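Local atomic coordinates of phosphatidylserine synthase (Haemophilus influenzae, PDB entry 3HSI), a protein that belongs to the phospholipase D superfamily and carries two mixed beta-sheets, flanked by helices, in a single chain. Residues N161-Q166 and T362-G367; Y170-Y175 and R354-G359; G306-N311 and E427-N432; L330-L335 and N432-P437; R336-K341 and G349-R354. All coordinates share one frame; numbering follows the deposited sequence.

Interaction 1 of 5, residues N161-Q166 and T362-G367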
# COMPACT_ATOMS: atom_id res chain seq x y z
N ASN C 161 27.84 3.60 11.90
CA ASN C 161 28.52 4.49 12.86
C ASN C 161 27.64 5.06 13.98
O ASN C 161 28.01 5.01 15.16
CB ASN C 161 29.22 5.66 12.13
CG ASN C 161 30.41 5.20 11.28
OD1 ASN C 161 30.99 4.14 11.51
ND2 ASN C 161 30.75 6.00 10.27
N VAL C 162 26.51 5.65 13.61
CA VAL C 162 25.70 6.29 14.64
C VAL C 162 25.09 5.32 15.66
O VAL C 162 25.17 5.57 16.86
CB VAL C 162 24.72 7.41 14.10
CG1 VAL C 162 25.56 8.60 13.60
CG2 VAL C 162 23.77 6.89 13.01
N TYR C 163 24.58 4.18 15.20
CA TYR C 163 23.99 3.20 16.13
C TYR C 163 25.02 2.62 17.10
O TYR C 163 24.66 2.21 18.21
CB TYR C 163 23.29 2.06 15.37
CG TYR C 163 21.92 2.39 14.80
CD1 TYR C 163 21.69 2.36 13.42
CD2 TYR C 163 20.85 2.70 15.64
CE1 TYR C 163 20.42 2.65 12.89
CE2 TYR C 163 19.59 3.00 15.13
CZ TYR C 163 19.37 2.96 13.76
OH TYR C 163 18.10 3.26 13.28
N LEU C 164 26.28 2.57 16.69
CA LEU C 164 27.33 2.01 17.55
C LEU C 164 28.24 3.08 18.19
O LEU C 164 29.25 2.74 18.85
CB LEU C 164 28.15 1.00 16.75
CG LEU C 164 27.59 -0.43 16.66
CD1 LEU C 164 26.14 -0.45 16.29
CD2 LEU C 164 28.36 -1.23 15.66
N HIS C 165 27.86 4.35 18.01
CA HIS C 165 28.64 5.48 18.52
C HIS C 165 30.10 5.37 18.10
O HIS C 165 31.00 5.45 18.93
CB HIS C 165 28.53 5.55 20.04
CG HIS C 165 28.79 6.90 20.60
ND1 HIS C 165 28.43 7.26 21.87
CD2 HIS C 165 29.37 8.00 20.04
CE1 HIS C 165 28.78 8.52 22.08
NE2 HIS C 165 29.35 8.99 20.98
N GLN C 166 30.34 5.19 16.81
CA GLN C 166 31.71 5.08 16.31
C GLN C 166 32.57 6.32 16.57
O GLN C 166 33.75 6.20 16.93
CB GLN C 166 31.72 4.72 14.82
CG GLN C 166 33.10 4.26 14.29
CD GLN C 166 33.48 2.89 14.81
OE1 GLN C 166 32.71 2.24 15.52
NE2 GLN C 166 34.67 2.44 14.47
N THR C 362 20.70 11.67 17.48
CA THR C 362 19.33 11.40 17.05
C THR C 362 18.67 10.33 17.93
O THR C 362 19.34 9.58 18.70
CB THR C 362 19.24 11.02 15.58
OG1 THR C 362 20.07 9.88 15.37
CG2 THR C 362 19.70 12.19 14.63
N TYR C 363 17.35 10.27 17.81
CA TYR C 363 16.55 9.45 18.67
C TYR C 363 15.82 8.38 17.89
O TYR C 363 15.04 8.68 17.03
CB TYR C 363 15.56 10.34 19.41
CG TYR C 363 14.59 9.66 20.34
CD1 TYR C 363 14.92 9.48 21.67
CD2 TYR C 363 13.30 9.27 19.90
CE1 TYR C 363 14.04 8.92 22.55
CE2 TYR C 363 12.40 8.68 20.79
CZ TYR C 363 12.78 8.52 22.13
OH TYR C 363 11.94 7.94 23.06
N HIS C 364 16.04 7.12 18.25
CA HIS C 364 15.34 6.03 17.59
C HIS C 364 14.80 4.97 18.58
O HIS C 364 14.89 3.79 18.29
CB HIS C 364 16.32 5.37 16.63
CG HIS C 364 15.68 4.47 15.63
ND1 HIS C 364 15.92 3.11 15.58
CD2 HIS C 364 14.80 4.74 14.62
CE1 HIS C 364 15.23 2.58 14.59
NE2 HIS C 364 14.53 3.54 14.00
N LEU C 365 14.27 5.38 19.73
CA LEU C 365 13.76 4.40 20.70
C LEU C 365 12.31 4.03 20.42
O LEU C 365 11.48 4.88 20.04
CB LEU C 365 13.82 4.94 22.14
CG LEU C 365 15.10 5.44 22.76
CD1 LEU C 365 14.72 6.11 24.07
CD2 LEU C 365 16.01 4.35 23.04
N LYS C 366 12.04 2.75 20.60
CA LYS C 366 10.69 2.16 20.51
C LYS C 366 10.51 1.34 21.79
O LYS C 366 11.46 0.73 22.28
CB LYS C 366 10.59 1.20 19.31
CG LYS C 366 11.16 1.68 17.97
CD LYS C 366 12.55 1.14 17.75
CE LYS C 366 13.10 1.58 16.41
NZ LYS C 366 12.37 1.06 15.16
N GLY C 367 9.29 1.34 22.33
CA GLY C 367 8.95 0.53 23.49
C GLY C 367 7.53 0.78 23.97
O GLY C 367 6.91 1.82 23.66
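Y163 and H364 meet across this buried contact, and the loop 161-166 is shaped to present the tyrosine. At its start N161 uses its backbone carbonyl to close the loop: Q166 N donates to N161 O at 2.9 Å, while the side-chain amide of N161 bonds to E64 and A65 of helix 64-79. V162 begins a type I beta turn that runs to H165. Y163, the second residue of the turn, has CG beside the backbone N (chi1 -78°), which sends the ring out across the gap. Its edge points at the face of the H364 imidazole in an offset edge-to-face pair, ring centroids 5.5 Å apart and planes at 68°. The Y163 OH oxygen stands over that face, 3.2 Å from H364 ND1. L164, apolar, turns instead to helices 35-48 and 64-79, and H165 ends the turn with positive phi. Tyrosine suits its site because the hydroxyl at the end of a flat ring is hydrogen-bonded to R171 NE, while H364 ND1 is held by D173 OD2. H364 and K366 fit the HxK signature of the phospholipase D family, so the chemistry implies an imidazole whose rotation is fixed by D173 and whose one face is backed by tyrosine.

Interaction 2 of 5, residues Y170-Y175 and R354-G359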
# COMPACT_ATOMS: atom_id res chain seq x y z
N TYR C 170 25.81 9.77 17.98
CA TYR C 170 25.10 8.52 18.13
C TYR C 170 23.61 8.70 17.83
O TYR C 170 23.06 9.83 17.75
CB TYR C 170 25.32 7.88 19.53
CG TYR C 170 24.70 8.69 20.63
CD1 TYR C 170 23.41 8.38 21.10
CD2 TYR C 170 25.38 9.80 21.20
CE1 TYR C 170 22.80 9.15 22.09
CE2 TYR C 170 24.79 10.55 22.21
CZ TYR C 170 23.49 10.22 22.65
OH TYR C 170 22.85 10.95 23.64
N ARG C 171 22.99 7.55 17.61
CA ARG C 171 21.57 7.38 17.37
C ARG C 171 21.11 6.43 18.47
O ARG C 171 21.57 5.27 18.54
CB ARG C 171 21.37 6.77 15.98
CG ARG C 171 19.92 6.67 15.52
CD ARG C 171 19.88 6.57 14.04
NE ARG C 171 18.54 6.33 13.53
CZ ARG C 171 17.58 7.25 13.51
NH1 ARG C 171 17.82 8.47 13.98
NH2 ARG C 171 16.39 6.97 12.99
N TYR C 172 20.23 6.93 19.34
CA TYR C 172 19.84 6.28 20.60
C TYR C 172 18.82 5.19 20.35
O TYR C 172 17.82 5.40 19.65
CB TYR C 172 19.28 7.32 21.57
CG TYR C 172 19.23 6.98 23.06
CD1 TYR C 172 20.17 6.12 23.65
CD2 TYR C 172 18.26 7.56 23.88
CE1 TYR C 172 20.13 5.84 25.03
CE2 TYR C 172 18.20 7.30 25.25
CZ TYR C 172 19.15 6.44 25.82
OH TYR C 172 19.10 6.20 27.16
N ASP C 173 19.09 4.00 20.87
CA ASP C 173 18.11 2.93 20.82
C ASP C 173 18.06 2.25 22.19
O ASP C 173 18.69 2.73 23.18
CB ASP C 173 18.47 1.94 19.67
CG ASP C 173 17.23 1.33 18.98
OD1 ASP C 173 16.49 0.60 19.66
OD2 ASP C 173 16.98 1.58 17.78
N ARG C 174 17.32 1.14 22.27
CA ARG C 174 17.32 0.30 23.47
C ARG C 174 17.95 -1.03 23.17
O ARG C 174 17.92 -1.47 22.05
CB ARG C 174 15.90 0.06 23.95
CG ARG C 174 15.29 1.24 24.62
CD ARG C 174 13.84 0.95 24.91
NE ARG C 174 13.67 0.02 26.01
CZ ARG C 174 12.61 -0.78 26.15
NH1 ARG C 174 11.64 -0.79 25.25
NH2 ARG C 174 12.50 -1.56 27.22
N TYR C 175 18.56 -1.65 24.19
CA TYR C 175 19.33 -2.87 23.95
C TYR C 175 19.11 -3.82 25.10
O TYR C 175 19.34 -3.46 26.26
CB TYR C 175 20.85 -2.55 23.83
CG TYR C 175 21.11 -1.19 23.21
CD1 TYR C 175 21.24 -1.04 21.83
CD2 TYR C 175 21.16 -0.05 24.00
CE1 TYR C 175 21.47 0.21 21.27
CE2 TYR C 175 21.37 1.21 23.44
CZ TYR C 175 21.51 1.33 22.09
OH TYR C 175 21.69 2.59 21.56
N ARG C 354 7.21 13.84 26.68
CA ARG C 354 8.60 14.19 26.88
C ARG C 354 9.31 14.29 25.56
O ARG C 354 9.11 13.44 24.69
CB ARG C 354 9.31 13.11 27.69
CG ARG C 354 9.20 13.30 29.14
CD ARG C 354 9.64 12.02 29.74
NE ARG C 354 9.38 12.00 31.17
CZ ARG C 354 10.15 12.57 32.08
NH1 ARG C 354 11.25 13.25 31.74
NH2 ARG C 354 9.81 12.46 33.34
N LEU C 355 10.14 15.31 25.42
CA LEU C 355 10.91 15.49 24.21
C LEU C 355 12.39 15.24 24.49
O LEU C 355 12.98 15.89 25.38
CB LEU C 355 10.74 16.89 23.65
CG LEU C 355 9.37 17.28 23.07
CD1 LEU C 355 9.46 18.71 22.59
CD2 LEU C 355 8.97 16.40 21.91
N TRP C 356 12.98 14.32 23.72
CA TRP C 356 14.39 13.97 23.88
C TRP C 356 15.23 14.83 22.96
O TRP C 356 14.88 15.03 21.79
CB TRP C 356 14.61 12.48 23.56
CG TRP C 356 16.00 11.93 23.86
CD1 TRP C 356 16.39 11.25 25.01
CD2 TRP C 356 17.16 11.94 22.99
NE1 TRP C 356 17.72 10.87 24.89
CE2 TRP C 356 18.22 11.29 23.69
CE3 TRP C 356 17.42 12.50 21.72
CZ2 TRP C 356 19.51 11.14 23.14
CZ3 TRP C 356 18.69 12.36 21.17
CH2 TRP C 356 19.74 11.66 21.89
N ARG C 357 16.35 15.30 23.49
CA ARG C 357 17.28 16.09 22.72
C ARG C 357 18.67 16.07 23.39
O ARG C 357 18.77 16.25 24.58
CB ARG C 357 16.78 17.53 22.65
CG ARG C 357 17.63 18.39 21.72
CD ARG C 357 17.09 19.79 21.63
NE ARG C 357 17.92 20.48 20.66
CZ ARG C 357 17.67 21.66 20.10
NH1 ARG C 357 16.58 22.35 20.39
NH2 ARG C 357 18.56 22.14 19.22
N ASP C 358 19.72 15.86 22.60
CA ASP C 358 21.10 15.85 23.09
C ASP C 358 22.02 16.33 21.96
O ASP C 358 22.57 15.54 21.19
CB ASP C 358 21.48 14.43 23.54
CG ASP C 358 22.95 14.32 23.94
OD1 ASP C 358 23.54 15.34 24.36
OD2 ASP C 358 23.52 13.21 23.82
N GLY C 359 22.17 17.65 21.84
CA GLY C 359 23.03 18.21 20.78
C GLY C 359 22.47 17.84 19.41
O GLY C 359 21.26 18.00 19.15
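W356 meets two tyrosines of the 170-175 segment in two different ways, and D358 meets one of them. Y172 lies slid along the indole: the planes are only 24° apart, but the phenol and the five-membered ring have centroids 5.2 Å apart and barely overlap. The touching is done by CD2 and CE2 of Y172, CD2 coming to 3.5 Å from W356 NE1. Y170 comes in differently, its hydroxyl lying near the indole plane at the edge, with Y170 OH 3.4 Å from W356 CZ2. Y170 CG sits between the backbone N and the carbonyl carbon (chi1 67°), a rotamer that carries the ring past the CZ2–CH2 edge of the indole to the aspartate. There the hydroxyl donates to D358, whose side chain crosses the tyrosine at about a right angle, with carboxylate and ring planes 47° apart. D358 OD2 lies near the plane of the phenol. The modelled length from Y170 OH to D358 OD2, 2.4 Å, is very short, and its exact value is doubtful. The large indole suits W356 because it spans both tyrosines, while D358 supplies an acceptor at the end of Y170. The Y170 ring also meets H165, and Y172 touches helix 405-415. Strand 171-179 belongs to one sheet and strand 351-356 to the other, so this is a seam between the two halves. Its chemistry implies an aromatic junction: offset rings touch through a few atoms inside it, and a phenol-to-carboxylate bond lies at its less buried end.

Interaction 3 of 5, residues G306-N311 and E427-N432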
# COMPACT_ATOMS: atom_id res chain seq x y z
N GLY C 306 11.53 12.05 20.08
CA GLY C 306 12.58 12.99 19.81
C GLY C 306 12.02 14.36 19.47
O GLY C 306 10.96 14.49 18.83
N ASP C 307 12.73 15.38 19.96
CA ASP C 307 12.67 16.72 19.38
C ASP C 307 12.95 16.64 17.88
O ASP C 307 13.75 15.81 17.46
CB ASP C 307 13.76 17.59 20.02
CG ASP C 307 13.51 19.09 19.87
OD1 ASP C 307 13.27 19.76 20.91
OD2 ASP C 307 13.58 19.61 18.74
N LYS C 308 12.29 17.50 17.10
CA LYS C 308 12.63 17.81 15.69
C LYS C 308 14.09 17.58 15.33
O LYS C 308 14.42 16.95 14.34
CB LYS C 308 12.41 19.31 15.45
CG LYS C 308 11.06 19.73 15.09
CD LYS C 308 11.08 21.05 14.28
CE LYS C 308 11.71 22.28 14.96
NZ LYS C 308 11.00 22.82 16.17
N VAL C 309 14.97 18.16 16.14
CA VAL C 309 16.39 18.17 15.89
C VAL C 309 17.02 16.79 16.14
O VAL C 309 18.11 16.53 15.66
CB VAL C 309 17.05 19.24 16.76
CG1 VAL C 309 18.57 19.15 16.70
CG2 VAL C 309 16.56 20.64 16.32
N ALA C 310 16.33 15.91 16.87
CA ALA C 310 16.81 14.53 17.08
C ALA C 310 16.31 13.50 16.04
O ALA C 310 16.52 12.30 16.16
CB ALA C 310 16.47 14.09 18.48
N ASN C 311 15.60 13.98 15.02
CA ASN C 311 15.16 13.17 13.88
C ASN C 311 16.29 13.16 12.86
O ASN C 311 16.91 14.19 12.63
CB ASN C 311 13.92 13.83 13.29
CG ASN C 311 13.29 13.01 12.18
OD1 ASN C 311 13.81 12.92 11.06
ND2 ASN C 311 12.15 12.42 12.49
N GLU C 427 4.57 25.32 24.01
CA GLU C 427 6.03 25.14 24.09
C GLU C 427 6.63 24.53 22.82
O GLU C 427 7.83 24.64 22.59
CB GLU C 427 6.43 24.31 25.31
CG GLU C 427 6.31 25.09 26.61
CD GLU C 427 6.71 24.32 27.87
OE1 GLU C 427 6.38 24.85 28.96
OE2 GLU C 427 7.34 23.22 27.81
N LEU C 428 5.80 23.87 22.01
CA LEU C 428 6.26 23.41 20.70
C LEU C 428 6.07 24.51 19.68
O LEU C 428 5.06 25.21 19.68
CB LEU C 428 5.49 22.16 20.25
CG LEU C 428 5.67 20.88 21.03
CD1 LEU C 428 4.56 19.94 20.71
CD2 LEU C 428 7.02 20.27 20.73
N GLU C 429 7.04 24.67 18.79
CA GLU C 429 6.97 25.67 17.74
C GLU C 429 5.75 25.57 16.82
O GLU C 429 5.37 24.50 16.36
CB GLU C 429 8.23 25.60 16.89
CG GLU C 429 9.44 26.23 17.55
CD GLU C 429 10.59 26.39 16.57
OE1 GLU C 429 11.01 25.37 15.98
OE2 GLU C 429 11.07 27.53 16.39
N GLU C 430 5.15 26.72 16.56
CA GLU C 430 4.09 26.84 15.58
C GLU C 430 4.70 27.07 14.19
O GLU C 430 5.87 27.50 14.06
CB GLU C 430 3.18 27.99 15.96
N LEU C 431 3.89 26.80 13.17
CA LEU C 431 4.30 26.81 11.76
C LEU C 431 5.00 28.11 11.32
O LEU C 431 5.97 28.05 10.56
CB LEU C 431 3.09 26.46 10.89
CG LEU C 431 3.04 26.53 9.38
CD1 LEU C 431 3.51 25.25 8.73
CD2 LEU C 431 1.60 26.80 9.00
N ASN C 432 4.54 29.26 11.82
CA ASN C 432 5.15 30.56 11.49
C ASN C 432 6.59 30.68 11.95
O ASN C 432 7.36 31.49 11.41
CB ASN C 432 4.32 31.73 12.04
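At the edge of the flat E429 carboxylate lies the K308 ammonium, which approaches OE1 on its anti lone pair, on the side away from OE2. This is a surface salt bridge between the loop after strand 300-306 and the loop before helix 436-447. A second flat group, the D307 carboxylate, is used inside its own loop: OD2 offers its anti lone pair to V309 N two residues on, which makes an Asx turn. That bond is long, 3.3 Å from V309 N to D307 OD2, but nearly straight at 173°. Aspartate suits the place because its short side chain can reach the amide two residues on. The turn holds K308 at a corner, from which a long, flexible side chain can cross to the other loop. K308 bends at its last two torsions (chi3 -59°, chi4 -65°), swinging NZ round toward E429, and the two side chains cross at about a right angle. E429 is extended beyond CG and meets the lysine at its end. K308 NZ has a second anionic partner in E332 of helix 327-341, so one ammonium would balance two carboxylates. Methylene contact accompanies the charge: K308 NZ lies 2.6 Å from E429 OE1, with K308 CE 3.3 Å from the same oxygen.

Interaction 4 of 5, residues L330-L335 and N432-P437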
# COMPACT_ATOMS: atom_id res chain seq x y z
N LEU C 330 6.58 18.04 10.06
CA LEU C 330 5.31 17.36 9.95
C LEU C 330 4.96 16.60 11.26
O LEU C 330 3.85 16.75 11.78
CB LEU C 330 5.28 16.43 8.73
CG LEU C 330 3.98 15.64 8.50
CD1 LEU C 330 2.74 16.55 8.38
CD2 LEU C 330 4.08 14.74 7.28
N TYR C 331 5.91 15.83 11.79
CA TYR C 331 5.68 15.07 13.03
C TYR C 331 5.48 15.97 14.21
O TYR C 331 4.62 15.70 15.02
CB TYR C 331 6.80 14.05 13.34
CG TYR C 331 6.93 13.03 12.24
CD1 TYR C 331 5.81 12.46 11.68
CD2 TYR C 331 8.18 12.66 11.74
CE1 TYR C 331 5.91 11.53 10.65
CE2 TYR C 331 8.29 11.74 10.69
CZ TYR C 331 7.15 11.18 10.17
OH TYR C 331 7.21 10.25 9.14
N GLU C 332 6.27 17.03 14.31
CA GLU C 332 6.13 17.94 15.43
C GLU C 332 4.75 18.58 15.39
O GLU C 332 4.07 18.66 16.41
CB GLU C 332 7.20 19.02 15.41
CG GLU C 332 7.38 19.73 16.75
CD GLU C 332 8.31 20.96 16.67
OE1 GLU C 332 9.26 21.03 17.48
OE2 GLU C 332 8.12 21.85 15.79
N SER C 333 4.30 19.03 14.22
CA SER C 333 3.03 19.72 14.22
C SER C 333 1.86 18.78 14.52
O SER C 333 0.86 19.20 15.11
CB SER C 333 2.82 20.59 12.97
OG SER C 333 3.10 19.87 11.82
N ASN C 334 2.01 17.51 14.17
CA ASN C 334 1.05 16.50 14.58
C ASN C 334 1.04 16.28 16.11
O ASN C 334 -0.02 16.18 16.73
CB ASN C 334 1.21 15.20 13.74
CG ASN C 334 0.46 15.30 12.38
OD1 ASN C 334 -0.75 15.50 12.35
ND2 ASN C 334 1.17 15.18 11.27
N LEU C 335 2.23 16.23 16.71
CA LEU C 335 2.36 16.26 18.17
C LEU C 335 1.73 17.52 18.78
O LEU C 335 0.98 17.46 19.76
CB LEU C 335 3.83 16.19 18.54
CG LEU C 335 4.07 16.14 20.04
CD1 LEU C 335 3.44 14.87 20.63
CD2 LEU C 335 5.56 16.18 20.29
N ASN C 432 4.54 29.26 11.82
CA ASN C 432 5.15 30.56 11.49
C ASN C 432 6.59 30.68 11.95
O ASN C 432 7.36 31.49 11.41
CB ASN C 432 4.32 31.73 12.04
N GLN C 433 6.98 29.92 12.96
CA GLN C 433 8.36 29.93 13.41
C GLN C 433 9.23 28.95 12.59
O GLN C 433 10.44 28.88 12.80
CB GLN C 433 8.42 29.62 14.89
N TYR C 434 8.62 28.22 11.66
CA TYR C 434 9.36 27.26 10.83
C TYR C 434 10.10 27.94 9.66
O TYR C 434 9.63 28.96 9.16
CB TYR C 434 8.41 26.21 10.25
CG TYR C 434 7.86 25.20 11.23
CD1 TYR C 434 8.36 25.10 12.54
CD2 TYR C 434 6.86 24.32 10.82
CE1 TYR C 434 7.83 24.14 13.44
CE2 TYR C 434 6.34 23.37 11.69
CZ TYR C 434 6.82 23.28 12.98
OH TYR C 434 6.28 22.31 13.79
N PRO C 435 11.21 27.34 9.19
CA PRO C 435 11.86 27.85 7.99
C PRO C 435 10.87 27.99 6.84
O PRO C 435 9.97 27.15 6.68
CB PRO C 435 12.90 26.78 7.67
CG PRO C 435 13.30 26.28 9.01
CD PRO C 435 12.01 26.26 9.81
N GLU C 436 11.05 29.04 6.05
CA GLU C 436 10.14 29.40 4.96
C GLU C 436 9.87 28.29 3.93
O GLU C 436 8.74 28.17 3.48
CB GLU C 436 10.60 30.72 4.26
N PRO C 437 10.90 27.49 3.56
CA PRO C 437 10.64 26.39 2.61
C PRO C 437 9.85 25.24 3.23
O PRO C 437 9.10 24.55 2.52
CB PRO C 437 12.05 25.92 2.19
CG PRO C 437 13.00 26.53 3.11
CD PRO C 437 12.34 27.66 3.84
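Y434 points the end of its ring at helix 327-341 and donates its hydroxyl to E332, with Y434 OH 2.8 Å from E332 OE2. The proton meets the anti lone pair of OE2, on the side away from OE1, and the oxygen lies near the plane of the phenol. Carboxylate and ring planes are only 22° apart, so the two flat groups continue one another rather than stack. E332 reaches this position fully stretched: CG is opposite the backbone N (chi1 -162°) and the chain stays extended at chi2. Y434 has CG beside its own backbone N (chi1 -71°), which directs the ring across to the helix. S333 adds a contact at the end of the ring, its CB 3.9 Å from Y434 OH. Its own hydroxyl turns back into the helix and is hydrogen-bonded to Y329 O, as is common for serine in a helix. Glutamate suits the buried site because its second oxygen, OE1, is held by K308, so each oxygen has a partner and the positive charge would help to keep the group ionised. Y434 is also met edge-to-face by the Y329 ring. Next in sequence, P435 stands at the N-cap of helix 436-447, where lacking an N-H costs little. A loop residue just ahead of helix 436-447 is thus joined to helix 327-341, which flanks the sheet of the PLD-like alpha/beta fold.

Interaction 5 of 5, residues R336-K341 and G349-R354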
# COMPACT_ATOMS: atom_id res chain seq x y z
N ARG C 336 1.99 18.68 18.19
CA ARG C 336 1.40 19.91 18.74
C ARG C 336 -0.14 19.85 18.76
O ARG C 336 -0.76 20.26 19.74
CB ARG C 336 1.89 21.17 18.00
CG ARG C 336 1.71 22.46 18.83
CD ARG C 336 2.31 23.64 18.07
NE ARG C 336 2.30 24.88 18.83
CZ ARG C 336 1.32 25.77 18.79
NH1 ARG C 336 0.25 25.55 18.04
NH2 ARG C 336 1.41 26.88 19.50
N ARG C 337 -0.72 19.34 17.68
CA ARG C 337 -2.16 19.15 17.60
C ARG C 337 -2.71 18.18 18.66
O ARG C 337 -3.79 18.38 19.21
CB ARG C 337 -2.56 18.63 16.21
CG ARG C 337 -4.00 18.94 15.87
CD ARG C 337 -4.34 18.67 14.40
NE ARG C 337 -4.78 17.29 14.18
CZ ARG C 337 -4.02 16.31 13.69
NH1 ARG C 337 -2.74 16.54 13.36
NH2 ARG C 337 -4.53 15.09 13.51
N PHE C 338 -1.95 17.11 18.91
CA PHE C 338 -2.28 16.13 19.93
C PHE C 338 -2.25 16.74 21.33
O PHE C 338 -3.15 16.48 22.13
CB PHE C 338 -1.26 15.01 19.84
CG PHE C 338 -1.42 13.96 20.88
CD1 PHE C 338 -2.42 12.99 20.76
CD2 PHE C 338 -0.51 13.89 21.95
CE1 PHE C 338 -2.53 11.98 21.75
CE2 PHE C 338 -0.59 12.89 22.92
CZ PHE C 338 -1.59 11.92 22.83
N CYS C 339 -1.23 17.54 21.60
CA CYS C 339 -1.07 18.20 22.90
C CYS C 339 -2.11 19.28 23.10
O CYS C 339 -2.43 19.65 24.23
CB CYS C 339 0.33 18.79 23.01
SG CYS C 339 1.63 17.50 23.08
N GLU C 340 -2.64 19.80 22.01
CA GLU C 340 -3.70 20.77 22.13
C GLU C 340 -5.02 20.06 22.43
O GLU C 340 -5.75 20.46 23.34
CB GLU C 340 -3.80 21.64 20.88
CG GLU C 340 -4.81 22.74 21.09
CD GLU C 340 -5.09 23.58 19.87
OE1 GLU C 340 -4.22 23.74 18.98
OE2 GLU C 340 -6.22 24.12 19.82
N LYS C 341 -5.31 19.00 21.68
CA LYS C 341 -6.49 18.18 21.94
C LYS C 341 -6.52 17.73 23.41
O LYS C 341 -7.56 17.84 24.07
CB LYS C 341 -6.49 16.98 21.00
CG LYS C 341 -7.65 16.05 21.19
CD LYS C 341 -7.49 14.84 20.29
CE LYS C 341 -8.67 13.89 20.37
NZ LYS C 341 -9.92 14.60 19.93
N GLY C 349 -1.31 16.64 34.34
CA GLY C 349 -0.21 15.67 34.44
C GLY C 349 -0.68 14.25 34.17
O GLY C 349 0.08 13.27 34.35
N GLN C 350 -1.93 14.11 33.73
CA GLN C 350 -2.43 12.80 33.37
C GLN C 350 -1.70 12.28 32.12
O GLN C 350 -1.44 11.08 32.01
CB GLN C 350 -3.95 12.84 33.13
CG GLN C 350 -4.57 11.43 33.06
CD GLN C 350 -5.99 11.43 32.54
OE1 GLN C 350 -6.66 12.48 32.55
NE2 GLN C 350 -6.45 10.28 32.06
N LEU C 351 -1.41 13.18 31.19
CA LEU C 351 -0.60 12.87 30.02
C LEU C 351 0.72 13.59 30.16
O LEU C 351 0.76 14.79 30.40
CB LEU C 351 -1.30 13.32 28.73
CG LEU C 351 -0.54 13.35 27.39
CD1 LEU C 351 -0.09 11.95 26.94
CD2 LEU C 351 -1.44 13.91 26.29
N VAL C 352 1.79 12.83 30.03
CA VAL C 352 3.14 13.35 30.09
C VAL C 352 3.75 13.19 28.70
O VAL C 352 3.78 12.09 28.13
CB VAL C 352 3.99 12.62 31.16
CG1 VAL C 352 5.49 13.00 31.05
CG2 VAL C 352 3.48 13.00 32.58
N VAL C 353 4.22 14.29 28.13
CA VAL C 353 4.84 14.23 26.83
C VAL C 353 6.26 14.67 27.06
O VAL C 353 6.48 15.75 27.61
CB VAL C 353 4.11 15.15 25.80
CG1 VAL C 353 4.93 15.28 24.49
CG2 VAL C 353 2.73 14.59 25.49
N ARG C 354 7.21 13.84 26.68
CA ARG C 354 8.60 14.19 26.88
C ARG C 354 9.31 14.29 25.56
O ARG C 354 9.11 13.44 24.69
CB ARG C 354 9.31 13.11 27.69
CG ARG C 354 9.20 13.30 29.14
CD ARG C 354 9.64 12.02 29.74
NE ARG C 354 9.38 12.00 31.17
CZ ARG C 354 10.15 12.57 32.08
NH1 ARG C 354 11.25 13.25 31.74
NH2 ARG C 354 9.81 12.46 33.34
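The helical turn around C339 runs past the strand at V353, their CA atoms 8.1 Å apart, close enough for side chains alone to fill the gap. L351 and V353, two residues apart on strand 351-356, lie on the same face of it and both point at the helix, which answers with the adjacent residues F338 and C339. F338 carries its ring outward, with CG opposite the backbone N (chi1 176°), and its CE2 corner meets the leucine branch: F338 CE2 is 3.6 Å from L351 CD2. The second methyl follows at 4.2 Å, between L351 CD1 and F338 CE2, so both methyls approach CE2 from the same side of the ring plane, CD2 the closer. One residue on, the smaller C339 reaches only with its sulfur, and C339 SG stands 3.9 Å from V353 CG2. V353 CG2 lies beside the backbone N, and CG1 is anti to it. Each type fits its depth: a long aromatic fills the wider part of the interface, cysteine the narrower, and beta-branched valine suits the extended strand. No hydrogen bond crosses, so the join is apolar packing. At the far end of the intervening link, G349 adopts positive phi (82°) in a Schellman motif that ends helix 343-348 and turns the chain into the strand. The F338 ring also meets F281 and stands edge-to-face with F342, while L351 packs on V301 and I346. Strand 300-306, helix 327-341 and strand 351-356 form a beta-alpha-beta crossover, its two strands parallel neighbours in the sheet, with strand 419-421 antiparallel on the other side.

Overall arrangement
The contacts run from the seam between two halves of the chain outward to the C-terminal helices. Interactions 1 and 2, centres about 7 Å apart, bring loop 161-166 and strand 171-179 against the 354-367 region, and they touch through backbone bonds of H364 and T362 to Y172. Interactions 3 and 4, also about 7 Å apart between centres, share N432 and the K308 to E332 salt bridge. Interaction 5 uses helix 327-341 with interaction 4 and strand 351-356 with interaction 2, whose centre is about 20 Å away. Along the chain it is nested inside all four. Interaction 2 is nested inside 1, while 3 and 4 cross both and each other, tying distant sequence together.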